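Local coordinates for protein kojibiose phosphorylase (Gut metagenome, PDB 6W0P) that is an enzyme of glycoside hydrolase family 65, combining an N-terminal beta-sandwich domain, a central helical catalytic domain and a smaller beta-rich C-terminal domain, at residues K168-L173 / E230-Y235; E191-N196 / D222-N227; V483-Y488 / Q548-F553. One frame throughout, in Å; residues are numbered along the deposited sequence.

Interaction 1 (K168-L173 / E230-Y235); sequences KLELHL and EVILNY
H172 and I232 lie side by side and point the same way, as a non-hydrogen-bonded pair of two antiparallel strands in the N-terminal beta-sandwich domain. The segment axes approach to 4.7 Å, and the register rests on three hydrogen-bonded pairs, L169–Y235, L171–L233 and L173–V231, each closed by two backbone bonds. The orientation of the H172 ring is defined from two directions. Over one face, CG1 of I232 stands 3.9 Å from the centroid of the H172 ring and 9° off its normal, a CH-pi contact, while CD1 of I232 reaches CE1 of H172 at 3.6 Å. In the ring plane, H172 NE2 donates to the anti lone pair of E170 OE1 at 3.1 Å. Having CG anti to its carbonyl carbon (chi1 -63°), H172 stands its ring alongside the isoleucine. The second carboxylate oxygen of E170, OE2, takes a 2.6 Å salt bridge from K168 NZ, also on the anti side, so the carboxylate spans histidine and lysine; this would probably stabilise its negative charge. N234 runs beside E170 with its amide plane turned 59° from the carboxylate, and its ND2 is bonded to S223.

L169, L171, L173, V231, L233 and Y235 occupy the opposite face, which packs on strands 210-217 and 245-256 of the other sheet. There V231 CG2 meets L173 CD1 at 3.8 Å. L171 crosses Y235 at about a right angle, and its CG approaches Y235 CE2 obliquely at 3.8 Å. The hydroxyl of Y235 is hydrogen-bonded to T217, while the near end of the ring presents its edge to the backbone: CD2 of Y235 lies 3.7 Å from L169 O.

Interaction 2 (E191-N196 / D222-N227); sequences EFKIGN and DSYQLN
E191 and L226 mark the nearest backbone approach, with CA atoms 5.6 Å apart, yet no hydrogen bond joins the two segments. Their strand axes come no closer than 6.9 Å and run 149° apart, too wide for pairing within one sheet. Strands 186-194 and 223-227 are outermost in different sheets, so their side chains meet across the sandwich. L226 points toward the other strand: its CB touches E191 CB at 3.8 Å, and its CD2 reaches the backbone N of F192 at 3.7 Å. Beside it, K193 lays its aliphatic chain over one face of the Y224 ring. CD sits above the ring centre, 3.5 Å from the Y224 centroid and 8° off the normal, and K193 CE reaches Y224 CD1 at 3.6 Å. The Y224 ring is brought there by a chi1 of 69°, which sets CG between the backbone N and the carbonyl carbon. E191 bends at chi2, and its carboxylate turns to R188 in a salt bridge and to the backbone N of K229. Cohesion therefore comes from methyl and methylene groups and the Y224 ring face: the K193 amine, modelled doubtfully close to G195 O, is too distant for more than weak cation-pi attraction.

Interaction 3 (V483-Y488 / Q548-F553); sequences VNHNTY and QNDGFF
V483 and N549 cross at about a right angle where the loop leading into helix 487-504 meets a loop between helices 522-534 and 590-596, in the catalytic domain, an (alpha/alpha)6 barrel as in this family. The valine isopropyl group lies against the asparagine amide: its CB is 3.7 Å from N549 CG, with CG1 and CG2 both close by. N549, its CG tucked between its own N and C, holds the amide there, and its ND2 donates to D550 O from above the carbonyl plane. The same residue opens a type II beta turn, N549 to F552, closed by F552 N to N549 O.

N484 is next, and its O accepts D550 N at 3.0 Å with an N-H...O angle of 160°. Two waters reinforce this link, one joining N484 N to D550 O, the other N484 ND2 to D550 OD2. N484 also packs on M555 of the second subunit. H485, at positive phi, sends its ring alongside D550; CD2 of H485 faces D550 OD2 edge-on at 3.6 Å with the planes 52° apart, while its ND1 is bonded to S469. H485 O receives a CA-H...O contact from N549 CA at 3.3 Å.

N486 is the N-cap of the helix, and its OD1 is also bonded to T489 OG1. One water accepts from N486 ND2 and Q548 NE2 and donates to N549 OD1. At T487, the first helical turn engages the second segment: T487 N donates to Q548 O at 3.0 Å from 39° above the carbonyl plane, and a water bonded to Y488 N donates to that same oxygen at 2.8 Å.

In the fold
Interactions 1 and 2 form one continuous piece of the N-terminal domain, their centres 9 Å apart. Strand 230-239 is shared ground: it pairs with strand 165-174 on one side and with strand 223-227 on the other, where D222 and S223 both face N234 in a classic beta bulge. Packing runs on between them too, with V231 CG1 3.4 Å from L226 CD2. In sequence, both segments of interaction 2 fall between those of interaction 1. Interaction 3 belongs to the catalytic domain, across the chain's centre; its centre is 61 Å from that of interaction 1 and 64 Å from that of interaction 2, with nearest atoms about 43 and 46 Å apart, so it touches neither.

Interaction 1 (K168-L173 / E230-Y235)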
loop_
_atom_site.group_PDB
_atom_site.type_symbol
_atom_site.label_atom_id
_atom_site.label_comp_id
_atom_site.label_asym_id
_atom_site.label_seq_id
_atom_site.Cartn_x
_atom_site.Cartn_y
_atom_site.Cartn_z
ATOM N N LYS A 168 52.178 -14.882 -0.707
ATOM C CA LYS A 168 51.811 -13.699 0.087
ATOM C C LYS A 168 50.463 -13.960 0.752
ATOM O O LYS A 168 49.560 -14.443 0.070
ATOM C CB LYS A 168 51.747 -12.461 -0.803
ATOM C CG LYS A 168 51.852 -11.165 -0.020
ATOM C CD LYS A 168 51.094 -10.004 -0.620
ATOM C CE LYS A 168 51.099 -8.822 0.327
ATOM N NZ LYS A 168 50.717 -7.574 -0.369
ATOM N N LEU A 169 50.351 -13.657 2.041
ATOM C CA LEU A 169 49.083 -13.726 2.800
ATOM C C LEU A 169 48.809 -12.337 3.356
ATOM O O LEU A 169 49.754 -11.753 3.939
ATOM C CB LEU A 169 49.229 -14.762 3.913
ATOM C CG LEU A 169 48.114 -14.802 4.952
ATOM C CD1 LEU A 169 46.798 -15.286 4.359
ATOM C CD2 LEU A 169 48.525 -15.687 6.096
ATOM N N GLU A 170 47.604 -11.816 3.103
ATOM C CA GLU A 170 47.081 -10.557 3.693
ATOM C C GLU A 170 45.921 -10.918 4.637
ATOM O O GLU A 170 45.011 -11.599 4.178
ATOM C CB GLU A 170 46.606 -9.599 2.600
ATOM C CG GLU A 170 47.685 -9.203 1.603
ATOM C CD GLU A 170 47.246 -8.260 0.485
ATOM O OE1 GLU A 170 46.045 -7.912 0.419
ATOM O OE2 GLU A 170 48.099 -7.886 -0.335
ATOM N N LEU A 171 45.979 -10.486 5.897
ATOM C CA LEU A 171 44.834 -10.500 6.835
ATOM C C LEU A 171 44.205 -9.101 6.867
ATOM O O LEU A 171 44.934 -8.116 7.146
ATOM C CB LEU A 171 45.284 -10.934 8.236
ATOM C CG LEU A 171 46.078 -12.234 8.343
ATOM C CD1 LEU A 171 46.224 -12.619 9.801
ATOM C CD2 LEU A 171 45.428 -13.360 7.557
ATOM N N HIS A 172 42.891 -9.039 6.626
ATOM C CA HIS A 172 42.106 -7.781 6.567
ATOM C C HIS A 172 41.085 -7.718 7.713
ATOM O O HIS A 172 40.466 -8.761 8.030
ATOM C CB HIS A 172 41.389 -7.674 5.223
ATOM C CG HIS A 172 42.270 -7.595 4.023
ATOM N ND1 HIS A 172 42.008 -6.721 2.984
ATOM C CD2 HIS A 172 43.360 -8.298 3.659
ATOM C CE1 HIS A 172 42.906 -6.888 2.036
ATOM N NE2 HIS A 172 43.748 -7.842 2.430
ATOM N N LEU A 173 40.909 -6.532 8.297
ATOM C CA LEU A 173 39.620 -6.074 8.868
ATOM C C LEU A 173 39.050 -5.049 7.889
ATOM O O LEU A 173 39.714 -4.016 7.669
ATOM C CB LEU A 173 39.821 -5.452 10.253
ATOM C CG LEU A 173 40.667 -6.260 11.229
ATOM C CD1 LEU A 173 40.828 -5.487 12.523
ATOM C CD2 LEU A 173 40.057 -7.633 11.495
ATOM N N GLU A 230 39.716 0.156 6.738
ATOM C CA GLU A 230 40.343 -1.187 6.628
ATOM C C GLU A 230 41.794 -1.143 7.125
ATOM O O GLU A 230 42.506 -0.133 6.875
ATOM C CB GLU A 230 40.221 -1.767 5.212
ATOM C CG GLU A 230 41.230 -1.248 4.215
ATOM C CD GLU A 230 41.188 -1.890 2.834
ATOM O OE1 GLU A 230 40.476 -2.897 2.666
ATOM O OE2 GLU A 230 41.879 -1.370 1.930
ATOM N N VAL A 231 42.213 -2.206 7.809
ATOM C CA VAL A 231 43.641 -2.417 8.161
ATOM C C VAL A 231 44.074 -3.777 7.619
ATOM O O VAL A 231 43.235 -4.661 7.485
ATOM C CB VAL A 231 43.877 -2.251 9.670
ATOM C CG1 VAL A 231 43.530 -0.830 10.085
ATOM C CG2 VAL A 231 43.108 -3.278 10.492
ATOM N N ILE A 232 45.345 -3.891 7.255
ATOM C CA ILE A 232 45.924 -5.096 6.599
ATOM C C ILE A 232 47.239 -5.427 7.306
ATOM O O ILE A 232 48.010 -4.496 7.596
ATOM C CB ILE A 232 46.092 -4.878 5.082
ATOM C CG1 ILE A 232 44.807 -4.356 4.439
ATOM C CG2 ILE A 232 46.584 -6.142 4.395
ATOM C CD1 ILE A 232 44.948 -4.036 2.962
ATOM N N LEU A 233 47.440 -6.699 7.615
ATOM C CA LEU A 233 48.750 -7.272 7.965
ATOM C C LEU A 233 49.240 -8.076 6.748
ATOM O O LEU A 233 48.478 -8.930 6.259
ATOM C CB LEU A 233 48.569 -8.131 9.222
ATOM C CG LEU A 233 48.347 -7.376 10.536
ATOM C CD1 LEU A 233 47.833 -8.310 11.627
ATOM C CD2 LEU A 233 49.621 -6.699 11.007
ATOM N N ASN A 234 50.455 -7.776 6.253
ATOM C CA ASN A 234 51.109 -8.459 5.096
ATOM C C ASN A 234 52.087 -9.512 5.621
ATOM O O ASN A 234 52.916 -9.168 6.488
ATOM C CB ASN A 234 51.871 -7.487 4.184
ATOM C CG ASN A 234 50.959 -6.499 3.492
ATOM O OD1 ASN A 234 49.918 -6.878 2.947
ATOM N ND2 ASN A 234 51.345 -5.231 3.494
ATOM N N TYR A 235 51.994 -10.745 5.123
ATOM C CA TYR A 235 52.956 -11.837 5.437
ATOM C C TYR A 235 53.561 -12.317 4.118
ATOM O O TYR A 235 52.819 -12.618 3.172
ATOM C CB TYR A 235 52.303 -12.943 6.274
ATOM C CG TYR A 235 51.692 -12.429 7.556
ATOM C CD1 TYR A 235 52.451 -12.294 8.707
ATOM C CD2 TYR A 235 50.363 -12.033 7.607
ATOM C CE1 TYR A 235 51.910 -11.775 9.871
ATOM C CE2 TYR A 235 49.808 -11.516 8.762
ATOM C CZ TYR A 235 50.585 -11.378 9.895
ATOM O OH TYR A 235 50.049 -10.863 11.030
#

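Interaction 2 (E191-N196 / D222-N227)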
loop_
_atom_site.group_PDB
_atom_site.type_symbol
_atom_site.label_atom_id
_atom_site.label_comp_id
_atom_site.label_asym_id
_atom_site.label_seq_id
_atom_site.Cartn_x
_atom_site.Cartn_y
_atom_site.Cartn_z
ATOM N N GLU A 191 41.949 4.385 12.259
ATOM C CA GLU A 191 42.754 3.151 12.042
ATOM C C GLU A 191 44.038 3.290 12.873
ATOM O O GLU A 191 44.486 4.421 13.029
ATOM C CB GLU A 191 43.028 2.938 10.553
ATOM C CG GLU A 191 41.759 2.905 9.721
ATOM C CD GLU A 191 41.288 4.268 9.243
ATOM O OE1 GLU A 191 42.103 5.193 9.230
ATOM O OE2 GLU A 191 40.111 4.401 8.869
ATOM N N PHE A 192 44.575 2.209 13.439
ATOM C CA PHE A 192 45.717 2.299 14.381
ATOM C C PHE A 192 46.494 0.991 14.422
ATOM O O PHE A 192 45.889 -0.091 14.248
ATOM C CB PHE A 192 45.234 2.620 15.799
ATOM C CG PHE A 192 44.164 1.698 16.326
ATOM C CD1 PHE A 192 44.496 0.522 16.982
ATOM C CD2 PHE A 192 42.824 2.018 16.172
ATOM C CE1 PHE A 192 43.507 -0.327 17.456
ATOM C CE2 PHE A 192 41.833 1.167 16.647
ATOM C CZ PHE A 192 42.178 -0.006 17.282
ATOM N N LYS A 193 47.795 1.097 14.682
ATOM C CA LYS A 193 48.634 -0.055 15.087
ATOM C C LYS A 193 49.303 0.318 16.409
ATOM O O LYS A 193 49.951 1.359 16.468
ATOM C CB LYS A 193 49.614 -0.462 13.980
ATOM C CG LYS A 193 50.607 -1.554 14.368
ATOM C CD LYS A 193 50.909 -2.529 13.251
ATOM C CE LYS A 193 52.233 -3.243 13.412
ATOM N NZ LYS A 193 52.367 -3.915 14.727
ATOM N N ILE A 194 49.081 -0.494 17.436
ATOM C CA ILE A 194 49.673 -0.352 18.793
ATOM C C ILE A 194 50.311 -1.690 19.144
ATOM O O ILE A 194 49.565 -2.633 19.397
ATOM C CB ILE A 194 48.589 0.069 19.802
ATOM C CG1 ILE A 194 47.766 1.231 19.232
ATOM C CG2 ILE A 194 49.214 0.371 21.160
ATOM C CD1 ILE A 194 47.094 2.138 20.256
ATOM N N GLY A 195 51.645 -1.756 19.142
ATOM C CA GLY A 195 52.398 -2.998 19.399
ATOM C C GLY A 195 52.080 -4.041 18.339
ATOM O O GLY A 195 52.054 -3.686 17.153
ATOM N N ASN A 196 51.797 -5.278 18.743
ATOM C CA ASN A 196 51.537 -6.383 17.784
ATOM C C ASN A 196 50.052 -6.407 17.410
ATOM O O ASN A 196 49.620 -7.402 16.769
ATOM C CB ASN A 196 52.023 -7.726 18.327
ATOM C CG ASN A 196 53.533 -7.833 18.295
ATOM O OD1 ASN A 196 54.165 -8.108 19.316
ATOM N ND2 ASN A 196 54.108 -7.617 17.122
ATOM N N ASP A 222 55.415 -8.647 7.790
ATOM C CA ASP A 222 56.495 -8.035 6.980
ATOM C C ASP A 222 56.139 -6.561 6.809
ATOM O O ASP A 222 57.042 -5.754 6.748
ATOM C CB ASP A 222 56.680 -8.764 5.644
ATOM C CG ASP A 222 57.270 -10.154 5.804
ATOM O OD1 ASP A 222 58.450 -10.248 6.154
ATOM O OD2 ASP A 222 56.518 -11.138 5.635
ATOM N N SER A 223 54.849 -6.233 6.773
ATOM C CA SER A 223 54.371 -4.830 6.718
ATOM C C SER A 223 52.881 -4.778 7.040
ATOM O O SER A 223 52.263 -5.851 7.084
ATOM C CB SER A 223 54.658 -4.200 5.372
ATOM O OG SER A 223 54.009 -4.913 4.338
ATOM N N TYR A 224 52.348 -3.568 7.219
ATOM C CA TYR A 224 50.923 -3.300 7.535
ATOM C C TYR A 224 50.433 -2.062 6.779
ATOM O O TYR A 224 51.262 -1.246 6.371
ATOM C CB TYR A 224 50.759 -3.157 9.047
ATOM C CG TYR A 224 51.369 -1.934 9.687
ATOM C CD1 TYR A 224 52.690 -1.919 10.121
ATOM C CD2 TYR A 224 50.602 -0.800 9.923
ATOM C CE1 TYR A 224 53.229 -0.807 10.753
ATOM C CE2 TYR A 224 51.126 0.319 10.551
ATOM C CZ TYR A 224 52.445 0.319 10.971
ATOM O OH TYR A 224 52.953 1.434 11.585
ATOM N N GLN A 225 49.116 -1.924 6.612
ATOM C CA GLN A 225 48.489 -0.707 6.028
ATOM C C GLN A 225 47.333 -0.249 6.919
ATOM O O GLN A 225 46.570 -1.101 7.395
ATOM C CB GLN A 225 47.987 -0.951 4.602
ATOM C CG GLN A 225 49.005 -1.620 3.684
ATOM C CD GLN A 225 48.367 -2.191 2.437
ATOM O OE1 GLN A 225 47.702 -1.485 1.666
ATOM N NE2 GLN A 225 48.535 -3.501 2.258
ATOM N N LEU A 226 47.199 1.060 7.108
ATOM C CA LEU A 226 46.018 1.705 7.730
ATOM C C LEU A 226 45.319 2.562 6.666
ATOM O O LEU A 226 45.740 3.716 6.442
ATOM C CB LEU A 226 46.466 2.540 8.933
ATOM C CG LEU A 226 47.287 1.814 9.997
ATOM C CD1 LEU A 226 47.751 2.806 11.063
ATOM C CD2 LEU A 226 46.506 0.666 10.634
ATOM N N ASN A 227 44.272 2.019 6.044
ATOM C CA ASN A 227 43.443 2.719 5.021
ATOM C C ASN A 227 42.081 3.078 5.610
ATOM O O ASN A 227 41.752 2.604 6.704
ATOM C CB ASN A 227 43.294 1.845 3.781
ATOM C CG ASN A 227 44.642 1.298 3.382
ATOM O OD1 ASN A 227 45.613 2.049 3.319
ATOM N ND2 ASN A 227 44.712 -0.001 3.174
#

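Interaction 3 (V483-Y488 / Q548-F553)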
loop_
_atom_site.group_PDB
_atom_site.type_symbol
_atom_site.label_atom_id
_atom_site.label_comp_id
_atom_site.label_asym_id
_atom_site.label_seq_id
_atom_site.Cartn_x
_atom_site.Cartn_y
_atom_site.Cartn_z
ATOM N N VAL A 483 -11.000 -7.663 9.274
ATOM C CA VAL A 483 -12.146 -8.436 9.813
ATOM C C VAL A 483 -12.434 -7.944 11.225
ATOM O O VAL A 483 -11.579 -7.255 11.805
ATOM C CB VAL A 483 -11.885 -9.947 9.770
ATOM C CG1 VAL A 483 -11.754 -10.412 8.334
ATOM C CG2 VAL A 483 -10.698 -10.374 10.615
ATOM N N ASN A 484 -13.589 -8.332 11.745
ATOM C CA ASN A 484 -14.039 -8.037 13.118
ATOM C C ASN A 484 -14.218 -9.347 13.877
ATOM O O ASN A 484 -14.546 -10.335 13.249
ATOM C CB ASN A 484 -15.332 -7.236 13.094
ATOM C CG ASN A 484 -15.259 -6.032 12.188
ATOM O OD1 ASN A 484 -14.283 -5.291 12.211
ATOM N ND2 ASN A 484 -16.318 -5.801 11.441
ATOM N N HIS A 485 -13.996 -9.333 15.194
ATOM C CA HIS A 485 -14.221 -10.496 16.081
ATOM C C HIS A 485 -13.316 -11.647 15.623
ATOM O O HIS A 485 -13.813 -12.816 15.561
ATOM C CB HIS A 485 -15.708 -10.869 16.078
ATOM C CG HIS A 485 -16.620 -9.698 16.224
ATOM N ND1 HIS A 485 -16.329 -8.658 17.063
ATOM C CD2 HIS A 485 -17.827 -9.416 15.661
ATOM C CE1 HIS A 485 -17.336 -7.798 17.049
ATOM N NE2 HIS A 485 -18.260 -8.226 16.174
ATOM N N ASN A 486 -12.048 -11.336 15.291
ATOM C CA ASN A 486 -11.017 -12.388 15.119
ATOM C C ASN A 486 -10.832 -13.051 16.486
ATOM O O ASN A 486 -10.542 -12.337 17.479
ATOM C CB ASN A 486 -9.708 -11.873 14.547
ATOM C CG ASN A 486 -8.589 -12.879 14.685
ATOM O OD1 ASN A 486 -7.749 -12.739 15.574
ATOM N ND2 ASN A 486 -8.558 -13.874 13.809
ATOM N N THR A 487 -11.046 -14.364 16.553
ATOM C CA THR A 487 -11.106 -15.088 17.843
ATOM C C THR A 487 -9.718 -15.129 18.465
ATOM O O THR A 487 -9.627 -14.881 19.653
ATOM C CB THR A 487 -11.753 -16.461 17.674
ATOM O OG1 THR A 487 -13.027 -16.153 17.100
ATOM C CG2 THR A 487 -11.875 -17.196 18.992
ATOM N N TYR A 488 -8.660 -15.346 17.683
ATOM C CA TYR A 488 -7.293 -15.314 18.244
ATOM C C TYR A 488 -7.072 -13.981 18.977
ATOM O O TYR A 488 -6.646 -13.978 20.151
ATOM C CB TYR A 488 -6.214 -15.488 17.175
ATOM C CG TYR A 488 -4.839 -15.559 17.779
ATOM C CD1 TYR A 488 -4.108 -14.417 18.051
ATOM C CD2 TYR A 488 -4.318 -16.781 18.170
ATOM C CE1 TYR A 488 -2.845 -14.486 18.632
ATOM C CE2 TYR A 488 -3.060 -16.868 18.755
ATOM C CZ TYR A 488 -2.316 -15.722 18.985
ATOM O OH TYR A 488 -1.111 -15.845 19.616
ATOM N N GLN A 548 -13.355 -18.269 13.082
ATOM C CA GLN A 548 -12.050 -17.569 13.027
ATOM C C GLN A 548 -12.278 -16.063 13.108
ATOM O O GLN A 548 -11.476 -15.378 13.769
ATOM C CB GLN A 548 -11.282 -17.908 11.748
ATOM C CG GLN A 548 -9.866 -17.397 11.797
ATOM C CD GLN A 548 -9.095 -17.812 10.578
ATOM O OE1 GLN A 548 -8.849 -18.999 10.364
ATOM N NE2 GLN A 548 -8.695 -16.825 9.793
ATOM N N ASN A 549 -13.301 -15.574 12.412
ATOM C CA ASN A 549 -13.726 -14.153 12.494
ATOM C C ASN A 549 -15.207 -14.071 12.101
ATOM O O ASN A 549 -15.742 -15.076 11.568
ATOM C CB ASN A 549 -12.811 -13.239 11.670
ATOM C CG ASN A 549 -12.826 -13.549 10.189
ATOM O OD1 ASN A 549 -11.813 -14.005 9.648
ATOM N ND2 ASN A 549 -13.943 -13.266 9.526
ATOM N N ASP A 550 -15.841 -12.932 12.369
ATOM C CA ASP A 550 -17.258 -12.692 12.005
ATOM C C ASP A 550 -17.377 -12.890 10.496
ATOM O O ASP A 550 -16.594 -12.241 9.765
ATOM C CB ASP A 550 -17.720 -11.286 12.402
ATOM C CG ASP A 550 -19.230 -11.112 12.590
ATOM O OD1 ASP A 550 -19.943 -12.120 12.834
ATOM O OD2 ASP A 550 -19.686 -9.932 12.576
ATOM N N GLY A 551 -18.283 -13.766 10.063
ATOM C CA GLY A 551 -18.576 -14.015 8.642
ATOM C C GLY A 551 -17.612 -15.017 8.018
ATOM O O GLY A 551 -17.744 -15.263 6.774
ATOM N N PHE A 552 -16.683 -15.590 8.791
ATOM C CA PHE A 552 -15.715 -16.578 8.248
ATOM C C PHE A 552 -16.431 -17.805 7.666
ATOM O O PHE A 552 -16.091 -18.172 6.548
ATOM C CB PHE A 552 -14.676 -17.069 9.252
ATOM C CG PHE A 552 -13.615 -17.879 8.556
ATOM C CD1 PHE A 552 -13.787 -19.235 8.330
ATOM C CD2 PHE A 552 -12.491 -17.263 8.035
ATOM C CE1 PHE A 552 -12.832 -19.964 7.642
ATOM C CE2 PHE A 552 -11.536 -17.992 7.349
ATOM C CZ PHE A 552 -11.712 -19.344 7.154
ATOM N N PHE A 553 -17.342 -18.444 8.401
ATOM C CA PHE A 553 -18.002 -19.722 8.000
ATOM C C PHE A 553 -18.732 -19.587 6.662
ATOM O O PHE A 553 -18.759 -20.582 5.917
ATOM C CB PHE A 553 -19.041 -20.172 9.034
ATOM C CG PHE A 553 -18.487 -20.681 10.335
ATOM C CD1 PHE A 553 -17.220 -21.245 10.401
ATOM C CD2 PHE A 553 -19.271 -20.671 11.484
ATOM C CE1 PHE A 553 -16.736 -21.773 11.587
ATOM C CE2 PHE A 553 -18.786 -21.199 12.673
ATOM C CZ PHE A 553 -17.511 -21.725 12.727
HETATM O O HOH W 1 -15.495 -9.748 9.947
HETATM O O HOH W 2 -18.718 -7.672 11.827
HETATM O O HOH W 3 -9.489 -14.016 11.122
HETATM O O HOH W 4 -9.443 -16.787 15.146
#